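Local atomic coordinates of nucleoside 2-deoxyribosyltransferase (Enterococcus faecalis, PDB entry 7M5H), a protein that probably cleaves or transfers the 2-deoxyribosyl group of nucleosides or nucleotides at the N-glycosidic bond. Residues B[6-11]-B[71-76]; B[27-32]-B[152-157]; B[104-109]-B[128-133]; B[21-26]-B[40-45]. One frame throughout, in Å; residues are numbered along the deposited sequence.

Interaction 1. Residues B[6-11]-B[71-76]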
# COMPACT_ATOMS: atom_id res chain seq x y z
N LYS B 6 20.82 -0.43 -23.60
CA LYS B 6 20.64 0.41 -22.42
C LYS B 6 19.41 -0.07 -21.66
O LYS B 6 18.31 -0.10 -22.21
CB LYS B 6 20.51 1.88 -22.82
CG LYS B 6 21.68 2.40 -23.64
CD LYS B 6 21.70 3.92 -23.66
CE LYS B 6 21.98 4.49 -22.28
NZ LYS B 6 22.03 5.98 -22.28
N ILE B 7 19.61 -0.43 -20.39
CA ILE B 7 18.56 -0.97 -19.55
C ILE B 7 18.30 -0.00 -18.40
O ILE B 7 19.25 0.46 -17.75
CB ILE B 7 18.93 -2.36 -19.00
CG1 ILE B 7 19.13 -3.36 -20.15
CG2 ILE B 7 17.86 -2.87 -18.04
CD1 ILE B 7 19.51 -4.75 -19.68
N TYR B 8 17.03 0.31 -18.16
CA TYR B 8 16.62 1.07 -16.99
C TYR B 8 16.05 0.10 -15.96
O TYR B 8 15.12 -0.66 -16.27
CB TYR B 8 15.58 2.13 -17.36
CG TYR B 8 15.17 3.00 -16.19
CD1 TYR B 8 15.90 4.13 -15.84
CD2 TYR B 8 14.04 2.69 -15.44
CE1 TYR B 8 15.52 4.92 -14.77
CE2 TYR B 8 13.66 3.47 -14.36
CZ TYR B 8 14.40 4.59 -14.04
OH TYR B 8 14.03 5.38 -12.97
N PHE B 9 16.61 0.13 -14.76
CA PHE B 9 16.18 -0.76 -13.68
C PHE B 9 15.16 -0.02 -12.82
O PHE B 9 15.52 0.85 -12.02
CB PHE B 9 17.38 -1.22 -12.86
CG PHE B 9 17.08 -2.36 -11.93
CD1 PHE B 9 17.25 -3.67 -12.35
CD2 PHE B 9 16.62 -2.13 -10.64
CE1 PHE B 9 16.97 -4.73 -11.50
CE2 PHE B 9 16.35 -3.18 -9.79
CZ PHE B 9 16.52 -4.48 -10.22
N ALA B 10 13.89 -0.36 -12.99
CA ALA B 10 12.81 0.25 -12.24
C ALA B 10 12.50 -0.58 -11.00
O ALA B 10 12.35 -1.81 -11.09
CB ALA B 10 11.56 0.40 -13.11
N GLY B 11 12.40 0.08 -9.86
CA GLY B 11 12.11 -0.58 -8.61
C GLY B 11 12.27 0.37 -7.44
O GLY B 11 13.02 1.34 -7.50
N ASP B 71 16.65 1.15 -23.91
CA ASP B 71 16.11 0.23 -24.90
C ASP B 71 15.22 -0.83 -24.27
O ASP B 71 14.39 -1.41 -24.97
CB ASP B 71 17.25 -0.46 -25.66
CG ASP B 71 18.17 0.53 -26.35
OD1 ASP B 71 17.67 1.38 -27.11
OD2 ASP B 71 19.40 0.45 -26.13
N LEU B 72 15.37 -1.07 -22.97
CA LEU B 72 14.61 -2.08 -22.26
C LEU B 72 14.46 -1.63 -20.81
O LEU B 72 15.40 -1.07 -20.23
CB LEU B 72 15.30 -3.45 -22.32
CG LEU B 72 14.72 -4.56 -21.44
CD1 LEU B 72 13.34 -4.97 -21.93
CD2 LEU B 72 15.66 -5.75 -21.38
N LEU B 73 13.29 -1.87 -20.24
CA LEU B 73 13.01 -1.50 -18.86
C LEU B 73 12.79 -2.77 -18.05
O LEU B 73 11.92 -3.58 -18.38
CB LEU B 73 11.78 -0.58 -18.78
CG LEU B 73 11.47 0.05 -17.42
CD1 LEU B 73 11.29 1.55 -17.57
CD2 LEU B 73 10.23 -0.58 -16.81
N VAL B 74 13.59 -2.95 -17.00
CA VAL B 74 13.41 -4.04 -16.05
C VAL B 74 12.70 -3.47 -14.83
O VAL B 74 13.17 -2.49 -14.23
CB VAL B 74 14.75 -4.68 -15.67
CG1 VAL B 74 14.55 -5.72 -14.57
CG2 VAL B 74 15.40 -5.31 -16.89
N ALA B 75 11.57 -4.06 -14.46
CA ALA B 75 10.72 -3.54 -13.40
C ALA B 75 10.51 -4.59 -12.32
O ALA B 75 10.25 -5.76 -12.62
CB ALA B 75 9.36 -3.09 -13.96
N LEU B 76 10.62 -4.17 -11.07
CA LEU B 76 10.36 -5.02 -9.92
C LEU B 76 8.97 -4.69 -9.38
O LEU B 76 8.71 -3.54 -8.99
CB LEU B 76 11.43 -4.82 -8.84
CG LEU B 76 12.65 -5.75 -8.88
CD1 LEU B 76 13.22 -5.88 -10.29
CD2 LEU B 76 13.72 -5.27 -7.92
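Phe9 meets Val74 and Leu76 through the far end of its ring. Phe9 CZ lies 3.6 Å from Leu76 CD1 and 3.7 Å from Leu76 CD2, so it sits against the fork of that leucine. Phe9 CE1 is 4.0 Å from Val74 CG1. Both residues approach the ring obliquely. Phe9 CG stands opposite the backbone N (chi1 -167°), and this swings the ring across to the partner strand. On the same face Ile7 uses its CG2 branch, 3.7 Å from Val74 CG2. The two methyls of Val74 are thus shared out, CG1 to Phe9 and CG2 to Ile7.

The other face carries Tyr8, Ala10, Leu73 and Ala75. Here Tyr8 and Leu73 lie side by side and point the same way, with CD2 of the Tyr8 ring 3.7 Å from Leu73 CD1. The Tyr8 hydroxyl goes on to hydrogen-bond with Glu89 and Asp63. The CB atoms of Ala10 and Ala75 are 4.2 Å apart on this face.

Parallel-strand bonds join the backbones, with Tyr8 and Ala10 both giving and accepting. At the start of the pair Lys6 O takes two donors, Asp71 N and Leu72 N. Asp71 also turns OD2 to Lys6 N (3.0 Å). That bond is nearly straight, 173°, and meets OD2 on its anti side, somewhat out of the carboxylate plane.

These are two neighbouring strands of the parallel Rossmann-like sheet. Strand 36-39 borders 5-10, and strand 100-103 borders 72-76. Helix 16-30 packs on the Phe9 face, and helix 84-96 on the alanine face.

Interaction 2. Residues B[27-32]-B[152-157]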
# COMPACT_ATOMS: atom_id res chain seq x y z
N GLU B 27 24.04 -6.67 -10.39
CA GLU B 27 25.33 -7.32 -10.60
C GLU B 27 25.20 -8.55 -11.48
O GLU B 27 26.01 -8.77 -12.38
CB GLU B 27 25.96 -7.68 -9.25
CG GLU B 27 27.11 -8.68 -9.33
CD GLU B 27 28.31 -8.15 -10.10
OE1 GLU B 27 28.45 -6.91 -10.21
OE2 GLU B 27 29.11 -8.97 -10.58
N GLN B 28 24.17 -9.37 -11.24
CA GLN B 28 23.95 -10.55 -12.07
C GLN B 28 23.59 -10.16 -13.50
O GLN B 28 24.02 -10.81 -14.45
CB GLN B 28 22.85 -11.42 -11.47
CG GLN B 28 23.22 -12.09 -10.16
CD GLN B 28 22.07 -12.91 -9.60
OE1 GLN B 28 21.42 -12.51 -8.64
NE2 GLN B 28 21.83 -14.07 -10.20
N ILE B 29 22.80 -9.10 -13.67
CA ILE B 29 22.39 -8.68 -15.01
C ILE B 29 23.60 -8.20 -15.80
O ILE B 29 23.79 -8.55 -16.97
CB ILE B 29 21.31 -7.59 -14.93
CG1 ILE B 29 20.06 -8.12 -14.23
CG2 ILE B 29 20.97 -7.07 -16.31
CD1 ILE B 29 18.95 -7.10 -14.10
N ARG B 30 24.45 -7.38 -15.17
CA ARG B 30 25.63 -6.87 -15.86
C ARG B 30 26.63 -7.97 -16.18
O ARG B 30 27.39 -7.84 -17.14
CB ARG B 30 26.29 -5.77 -15.01
CG ARG B 30 25.52 -4.46 -15.00
CD ARG B 30 26.03 -3.52 -13.93
NE ARG B 30 25.41 -2.20 -14.02
CZ ARG B 30 25.44 -1.29 -13.05
NH1 ARG B 30 26.04 -1.56 -11.90
NH2 ARG B 30 24.85 -0.11 -13.22
N GLN B 31 26.63 -9.06 -15.41
CA GLN B 31 27.52 -10.18 -15.69
C GLN B 31 27.04 -11.05 -16.84
O GLN B 31 27.79 -11.94 -17.26
CB GLN B 31 27.70 -11.04 -14.43
CG GLN B 31 28.62 -10.43 -13.40
CD GLN B 31 29.98 -10.07 -13.97
OE1 GLN B 31 30.64 -10.90 -14.59
NE2 GLN B 31 30.39 -8.82 -13.78
N LEU B 32 25.83 -10.82 -17.35
CA LEU B 32 25.35 -11.61 -18.48
C LEU B 32 26.12 -11.28 -19.75
O LEU B 32 26.59 -12.19 -20.45
CB LEU B 32 23.85 -11.36 -18.69
CG LEU B 32 22.88 -12.05 -17.74
CD1 LEU B 32 21.45 -11.64 -18.05
CD2 LEU B 32 23.04 -13.56 -17.83
N ASP B 152 14.68 -16.82 -14.68
CA ASP B 152 13.94 -16.49 -15.88
C ASP B 152 14.13 -15.03 -16.27
O ASP B 152 14.04 -14.69 -17.46
CB ASP B 152 12.45 -16.80 -15.69
CG ASP B 152 12.20 -18.26 -15.39
OD1 ASP B 152 13.06 -19.09 -15.73
OD2 ASP B 152 11.13 -18.58 -14.82
N LEU B 153 14.39 -14.15 -15.30
CA LEU B 153 14.66 -12.75 -15.62
C LEU B 153 15.95 -12.62 -16.42
O LEU B 153 15.98 -11.95 -17.46
CB LEU B 153 14.74 -11.93 -14.33
CG LEU B 153 15.16 -10.47 -14.50
CD1 LEU B 153 14.12 -9.70 -15.31
CD2 LEU B 153 15.40 -9.81 -13.15
N LEU B 154 17.03 -13.25 -15.95
CA LEU B 154 18.30 -13.19 -16.66
C LEU B 154 18.20 -13.87 -18.02
O LEU B 154 18.76 -13.39 -19.01
CB LEU B 154 19.40 -13.84 -15.82
CG LEU B 154 19.64 -13.24 -14.43
CD1 LEU B 154 20.47 -14.19 -13.58
CD2 LEU B 154 20.33 -11.89 -14.54
N GLU B 155 17.48 -15.00 -18.09
CA GLU B 155 17.31 -15.69 -19.36
C GLU B 155 16.55 -14.83 -20.36
O GLU B 155 16.89 -14.79 -21.55
CB GLU B 155 16.59 -17.02 -19.13
CG GLU B 155 16.36 -17.82 -20.40
CD GLU B 155 17.65 -18.30 -21.03
OE1 GLU B 155 18.52 -18.82 -20.30
OE2 GLU B 155 17.80 -18.15 -22.26
N GLU B 156 15.51 -14.13 -19.90
CA GLU B 156 14.74 -13.26 -20.79
C GLU B 156 15.57 -12.07 -21.26
O GLU B 156 15.46 -11.65 -22.41
CB GLU B 156 13.47 -12.79 -20.09
CG GLU B 156 12.60 -11.87 -20.93
CD GLU B 156 11.99 -12.56 -22.13
OE1 GLU B 156 11.79 -13.79 -22.06
OE2 GLU B 156 11.72 -11.88 -23.13
N ILE B 157 16.41 -11.52 -20.37
CA ILE B 157 17.26 -10.40 -20.75
C ILE B 157 18.27 -10.82 -21.81
O ILE B 157 18.55 -10.07 -22.75
CB ILE B 157 17.95 -9.81 -19.50
CG1 ILE B 157 16.93 -9.10 -18.61
CG2 ILE B 157 19.07 -8.86 -19.90
CD1 ILE B 157 17.52 -8.52 -17.34
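Leu32 touches Leu154 beside a helical turn whose shortest polar bond, from Glu156 N to Asp152 O, measures 2.9 Å. That bond belongs to helix 150-159 itself. Across the contact the meeting is mainly between aliphatic branches.

Leu154 is the central piece. Leu154 CD2 touches both partners, 3.7 Å from Leu32 CD1 and 3.8 Å from Ile29 CG1. Leu154 CD1 turns to the amide end of Gln28, with NE2 3.6 Å away. The extended Gln28 chain crosses it at about a right angle. Leu32 CD1 also comes within 3.3 Å of Leu154 O, so the methyl rests on the helix backbone.

One turn on, Ile157 meets Ile29 at about a right angle, CD1 to CD1 at 3.8 Å. In Ile29 a chi1 of -62° with an extended chi2 carries CD1 out to the other helix. Leu38 and Ile36 of strand 36-39 lie beneath Ile29 and Ile157 respectively.

The contact thus joins two helices that pack over the same face of the Rossmann-like sheet. The two segments share no hydrogen bond or salt bridge. Their fit therefore depends on the shape and burial of aliphatic branches, not on directed polar bonds.

Interaction 3. Residues B[104-109]-B[128-133]. With EDO (1,2-ethanediol), chain E.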
# COMPACT_ATOMS: atom_id res chain seq x y z
N TYR B 104 8.47 -10.76 -10.52
CA TYR B 104 7.41 -10.88 -9.51
C TYR B 104 7.60 -12.20 -8.78
O TYR B 104 7.15 -13.25 -9.24
CB TYR B 104 6.03 -10.80 -10.17
CG TYR B 104 4.87 -11.09 -9.25
CD1 TYR B 104 4.66 -10.32 -8.11
CD2 TYR B 104 3.98 -12.11 -9.53
CE1 TYR B 104 3.60 -10.58 -7.26
CE2 TYR B 104 2.91 -12.37 -8.69
CZ TYR B 104 2.72 -11.60 -7.56
OH TYR B 104 1.66 -11.86 -6.72
N THR B 105 8.27 -12.14 -7.62
CA THR B 105 8.68 -13.34 -6.90
C THR B 105 7.79 -13.69 -5.71
O THR B 105 8.09 -14.65 -5.00
CB THR B 105 10.12 -13.18 -6.40
OG1 THR B 105 10.17 -12.14 -5.41
CG2 THR B 105 11.05 -12.83 -7.54
N ASP B 106 6.72 -12.93 -5.47
CA ASP B 106 5.90 -13.11 -4.28
C ASP B 106 5.45 -14.56 -4.13
O ASP B 106 4.80 -15.11 -5.03
CB ASP B 106 4.69 -12.17 -4.33
CG ASP B 106 3.99 -12.03 -2.99
OD1 ASP B 106 3.57 -13.06 -2.42
OD2 ASP B 106 3.86 -10.89 -2.50
N SER B 107 5.79 -15.17 -3.00
CA SER B 107 5.50 -16.58 -2.78
C SER B 107 4.01 -16.87 -2.69
O SER B 107 3.61 -18.03 -2.85
CB SER B 107 6.20 -17.07 -1.51
OG SER B 107 5.72 -16.39 -0.37
N ARG B 108 3.19 -15.86 -2.44
CA ARG B 108 1.74 -16.05 -2.36
C ARG B 108 1.08 -16.14 -3.72
O ARG B 108 -0.15 -16.23 -3.79
CB ARG B 108 1.11 -14.91 -1.54
CG ARG B 108 1.49 -14.93 -0.07
CD ARG B 108 1.13 -13.62 0.62
NE ARG B 108 1.86 -12.50 0.04
CZ ARG B 108 1.89 -11.28 0.56
NH1 ARG B 108 1.23 -11.02 1.68
NH2 ARG B 108 2.58 -10.31 -0.04
N GLN B 109 1.85 -16.11 -4.81
CA GLN B 109 1.28 -16.33 -6.13
C GLN B 109 1.10 -17.80 -6.46
O GLN B 109 0.44 -18.13 -7.45
CB GLN B 109 2.17 -15.68 -7.20
CG GLN B 109 3.46 -16.44 -7.50
CD GLN B 109 4.39 -15.68 -8.42
OE1 GLN B 109 4.22 -15.69 -9.64
NE2 GLN B 109 5.38 -15.02 -7.84
N GLN B 128 -5.89 -16.55 -0.69
CA GLN B 128 -4.48 -16.70 -0.37
C GLN B 128 -3.56 -16.25 -1.49
O GLN B 128 -2.34 -16.35 -1.35
CB GLN B 128 -4.17 -18.16 -0.00
CG GLN B 128 -5.03 -18.70 1.12
CD GLN B 128 -4.36 -19.82 1.89
OE1 GLN B 128 -3.37 -20.39 1.44
NE2 GLN B 128 -4.88 -20.13 3.07
N PHE B 129 -4.11 -15.76 -2.60
CA PHE B 129 -3.33 -15.39 -3.77
C PHE B 129 -3.08 -13.88 -3.76
O PHE B 129 -4.02 -13.09 -3.81
CB PHE B 129 -4.04 -15.82 -5.05
CG PHE B 129 -4.18 -17.31 -5.18
CD1 PHE B 129 -3.15 -18.07 -5.69
CD2 PHE B 129 -5.35 -17.94 -4.78
CE1 PHE B 129 -3.27 -19.45 -5.80
CE2 PHE B 129 -5.48 -19.32 -4.90
CZ PHE B 129 -4.44 -20.07 -5.41
N HIS B 130 -1.80 -13.51 -3.69
CA HIS B 130 -1.41 -12.10 -3.74
C HIS B 130 -1.91 -11.47 -5.04
O HIS B 130 -2.01 -12.13 -6.08
CB HIS B 130 0.11 -11.98 -3.62
CG HIS B 130 0.61 -10.58 -3.68
ND1 HIS B 130 1.18 -10.04 -4.81
CD2 HIS B 130 0.66 -9.60 -2.73
CE1 HIS B 130 1.54 -8.79 -4.57
NE2 HIS B 130 1.24 -8.50 -3.32
N TYR B 131 -2.23 -10.18 -4.97
CA TYR B 131 -2.86 -9.47 -6.07
C TYR B 131 -1.95 -8.37 -6.61
O TYR B 131 -1.36 -7.61 -5.84
CB TYR B 131 -4.20 -8.86 -5.64
CG TYR B 131 -4.82 -7.96 -6.70
CD1 TYR B 131 -5.56 -8.50 -7.75
CD2 TYR B 131 -4.67 -6.58 -6.64
CE1 TYR B 131 -6.12 -7.68 -8.71
CE2 TYR B 131 -5.22 -5.76 -7.60
CZ TYR B 131 -5.95 -6.31 -8.63
OH TYR B 131 -6.51 -5.49 -9.58
N LEU B 132 -1.86 -8.30 -7.93
CA LEU B 132 -1.22 -7.21 -8.65
C LEU B 132 -2.26 -6.50 -9.50
O LEU B 132 -3.10 -7.16 -10.13
CB LEU B 132 -0.09 -7.71 -9.56
CG LEU B 132 1.11 -8.47 -8.98
CD1 LEU B 132 1.83 -9.21 -10.09
CD2 LEU B 132 2.05 -7.51 -8.27
N ASN B 133 -2.20 -5.17 -9.54
CA ASN B 133 -3.11 -4.42 -10.40
C ASN B 133 -2.95 -4.87 -11.85
O ASN B 133 -1.86 -4.76 -12.42
CB ASN B 133 -2.86 -2.92 -10.27
CG ASN B 133 -3.89 -2.09 -11.02
OD1 ASN B 133 -3.78 -1.89 -12.23
ND2 ASN B 133 -4.90 -1.62 -10.30
C1 EDO E . -9.03 -3.23 -13.00
O1 EDO E . -9.24 -4.63 -13.21
C2 EDO E . -7.57 -2.97 -12.67
O2 EDO E . -7.34 -1.56 -12.58
O HOH W 1 -0.37 -13.28 -8.00
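The two loops pass closest at Arg108 and His130, and His130 N donates to Arg108 O from well above the carbonyl plane (3.2 Å between N and O). Loop 104-109 follows strand 100-103, and loop 128-133 leads into helix 134-141. Ahead of this bond Asp106 forms an Asx turn, its OD1 accepting from Arg108 N. The Arg108 guanidinium then grips the same carboxylate side-on. Arg108 NE reaches OD1 of Asp106 at 3.0 Å and Arg108 NH2 reaches OD2 of Asp106 at 2.8 Å, both on syn lone pairs and in the guanidinium plane.

This flat ion pair holds the carboxylate over the His130 imidazole. The planes are 16° apart, and Asp106 OD2 lies above the ring centre. The guanidinium is nearly parallel to the ring too, with Arg108 NH2 3.4 Å from His130 CD2. At the imidazole edge Tyr104 OH bonds to His130 ND1 in the ring plane, at 2.7 Å. Leu132 covers one Tyr104 face with a CH-pi contact, its CD1 3.4 Å from the ring centre and almost on the normal.

The site lies at subunit borders. Arg108 makes a cation-pi contact with Phe14 of the third subunit, and His130 O accepts from Asn127 of the second subunit. One water completes the link between Tyr104 and His130: it sits 2.8 Å from Tyr104 OH and gives a hydrogen to His130 O, also at 2.8 Å.

Interaction 4. Residues B[21-26]-B[40-45]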
# COMPACT_ATOMS: atom_id res chain seq x y z
N TYR B 21 18.79 -5.60 -2.55
CA TYR B 21 18.32 -6.53 -3.58
C TYR B 21 18.55 -5.97 -4.98
O TYR B 21 18.92 -6.72 -5.89
CB TYR B 21 16.84 -6.83 -3.36
CG TYR B 21 16.31 -7.93 -4.26
CD1 TYR B 21 16.74 -9.24 -4.12
CD2 TYR B 21 15.37 -7.65 -5.25
CE1 TYR B 21 16.26 -10.24 -4.94
CE2 TYR B 21 14.89 -8.65 -6.08
CZ TYR B 21 15.33 -9.94 -5.92
OH TYR B 21 14.85 -10.94 -6.73
N ASN B 22 18.35 -4.67 -5.16
CA ASN B 22 18.63 -4.06 -6.46
C ASN B 22 20.09 -4.24 -6.85
O ASN B 22 20.39 -4.59 -7.99
CB ASN B 22 18.26 -2.57 -6.44
CG ASN B 22 16.77 -2.33 -6.28
OD1 ASN B 22 15.95 -3.22 -6.52
ND2 ASN B 22 16.40 -1.12 -5.87
N ALA B 23 21.00 -4.01 -5.91
CA ALA B 23 22.42 -4.18 -6.20
C ALA B 23 22.76 -5.64 -6.46
O ALA B 23 23.61 -5.95 -7.30
CB ALA B 23 23.27 -3.63 -5.05
N TYR B 24 22.10 -6.56 -5.75
CA TYR B 24 22.35 -7.98 -5.95
C TYR B 24 21.86 -8.45 -7.31
O TYR B 24 22.50 -9.30 -7.95
CB TYR B 24 21.70 -8.78 -4.82
CG TYR B 24 21.35 -10.21 -5.16
CD1 TYR B 24 22.32 -11.20 -5.22
CD2 TYR B 24 20.03 -10.57 -5.41
CE1 TYR B 24 22.00 -12.50 -5.53
CE2 TYR B 24 19.70 -11.88 -5.72
CZ TYR B 24 20.68 -12.84 -5.78
OH TYR B 24 20.35 -14.14 -6.09
N LEU B 25 20.73 -7.92 -7.78
CA LEU B 25 20.22 -8.30 -9.09
C LEU B 25 21.01 -7.64 -10.22
O LEU B 25 21.35 -8.29 -11.21
CB LEU B 25 18.74 -7.93 -9.21
CG LEU B 25 17.71 -9.01 -8.90
CD1 LEU B 25 16.33 -8.54 -9.32
CD2 LEU B 25 18.07 -10.32 -9.59
N VAL B 26 21.30 -6.34 -10.08
CA VAL B 26 21.98 -5.60 -11.15
C VAL B 26 23.35 -6.21 -11.43
O VAL B 26 23.78 -6.27 -12.59
CB VAL B 26 22.06 -4.11 -10.78
CG1 VAL B 26 23.10 -3.40 -11.63
CG2 VAL B 26 20.70 -3.45 -10.95
N LEU B 40 21.04 2.29 -12.92
CA LEU B 40 20.41 2.02 -11.63
C LEU B 40 20.24 3.33 -10.88
O LEU B 40 21.25 3.97 -10.53
CB LEU B 40 21.25 1.03 -10.81
CG LEU B 40 20.64 0.55 -9.49
CD1 LEU B 40 19.26 -0.02 -9.72
CD2 LEU B 40 21.54 -0.48 -8.83
N PRO B 41 19.01 3.77 -10.61
CA PRO B 41 18.81 5.10 -10.02
C PRO B 41 19.54 5.33 -8.70
O PRO B 41 20.00 6.45 -8.45
CB PRO B 41 17.29 5.17 -9.83
CG PRO B 41 16.75 4.26 -10.88
CD PRO B 41 17.74 3.13 -10.99
N GLN B 42 19.67 4.30 -7.86
CA GLN B 42 20.32 4.50 -6.57
C GLN B 42 21.81 4.78 -6.70
O GLN B 42 22.41 5.33 -5.77
CB GLN B 42 20.09 3.28 -5.67
CG GLN B 42 20.75 2.00 -6.16
CD GLN B 42 20.14 0.76 -5.54
OE1 GLN B 42 18.93 0.53 -5.67
NE2 GLN B 42 20.95 -0.03 -4.86
N GLU B 43 22.42 4.42 -7.84
CA GLU B 43 23.82 4.74 -8.08
C GLU B 43 24.04 6.18 -8.50
O GLU B 43 25.19 6.64 -8.50
CB GLU B 43 24.39 3.80 -9.15
CG GLU B 43 24.41 2.34 -8.76
CD GLU B 43 24.87 1.44 -9.90
OE1 GLU B 43 24.85 1.90 -11.06
OE2 GLU B 43 25.26 0.28 -9.63
N ASN B 44 22.98 6.91 -8.85
CA ASN B 44 23.10 8.28 -9.33
C ASN B 44 22.47 9.30 -8.40
O ASN B 44 22.57 10.50 -8.67
CB ASN B 44 22.46 8.40 -10.72
CG ASN B 44 23.04 7.41 -11.72
OD1 ASN B 44 22.65 6.25 -11.76
ND2 ASN B 44 23.98 7.88 -12.53
N ALA B 45 21.82 8.86 -7.32
CA ALA B 45 21.18 9.79 -6.41
C ALA B 45 22.21 10.68 -5.73
O ALA B 45 23.29 10.23 -5.34
CB ALA B 45 20.38 9.03 -5.35
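The amide planes of Asn22 and Gln42 are turned 51° apart, and one hydrogen bond joins them. Asn22 ND2 sends an N-H to Gln42 OE1 at 3.0 Å, with an N-H...O angle of 160°. The acceptor lies in the Asn22 amide plane, and the donor lies in the carbonyl plane of Gln42. Asn22 CB also comes within 3.3 Å of OE1 of Gln42, so the oxygen rests against the root of the side chain as well.

Both amides have further partners. Asn22 ND2 donates to Pro12 O, and Gln42 NE2 donates to Leu19 O. Each amide is thereby fixed at more than one point. Gln42 CG sits between its backbone N and carbonyl carbon (chi1 66°), and beyond CG the chain runs extended toward the helix.

Below the amide pair the contact is apolar. Val26 brings one branch, CG2, into the fork of Leu40. Val26 CG2 lies 3.7 Å from Leu40 CD2 and 3.9 Å from Leu40 CD1. The two side chains cross at a slant. The loop at 40-45 is itself turned back by Glu43 N bonding to Leu40 O.

The contact fastens helix 16-30 to the loop that leaves strand 36-39. Phe9 of strand 5-10 lies under Asn22, Val26 and Leu40. Beside it Leu76 of strand 72-76 touches Asn22, and Leu38 of strand 36-39 touches Val26.

How the interactions relate
Interactions 1, 2 and 4 form one connected region, the core of the Rossmann-like subunit. Interaction 1 pairs two strands of the sheet. Interactions 2 and 4 both use helix 16-30 on one face of that sheet, with centres about 14 Å apart. Phe9 of interaction 1 reaches both, packing on Ile29 of interaction 2 and on Asn22 and Leu40 of interaction 4. Arg30 and Glu43 add a salt bridge between interactions 2 and 4. Along the chain, interaction 4 is nested within interaction 1, and interaction 3 within the loop closed by interaction 2. Interaction 3 lies apart, its centre about 21 to 24 Å from the others, at the subunit borders.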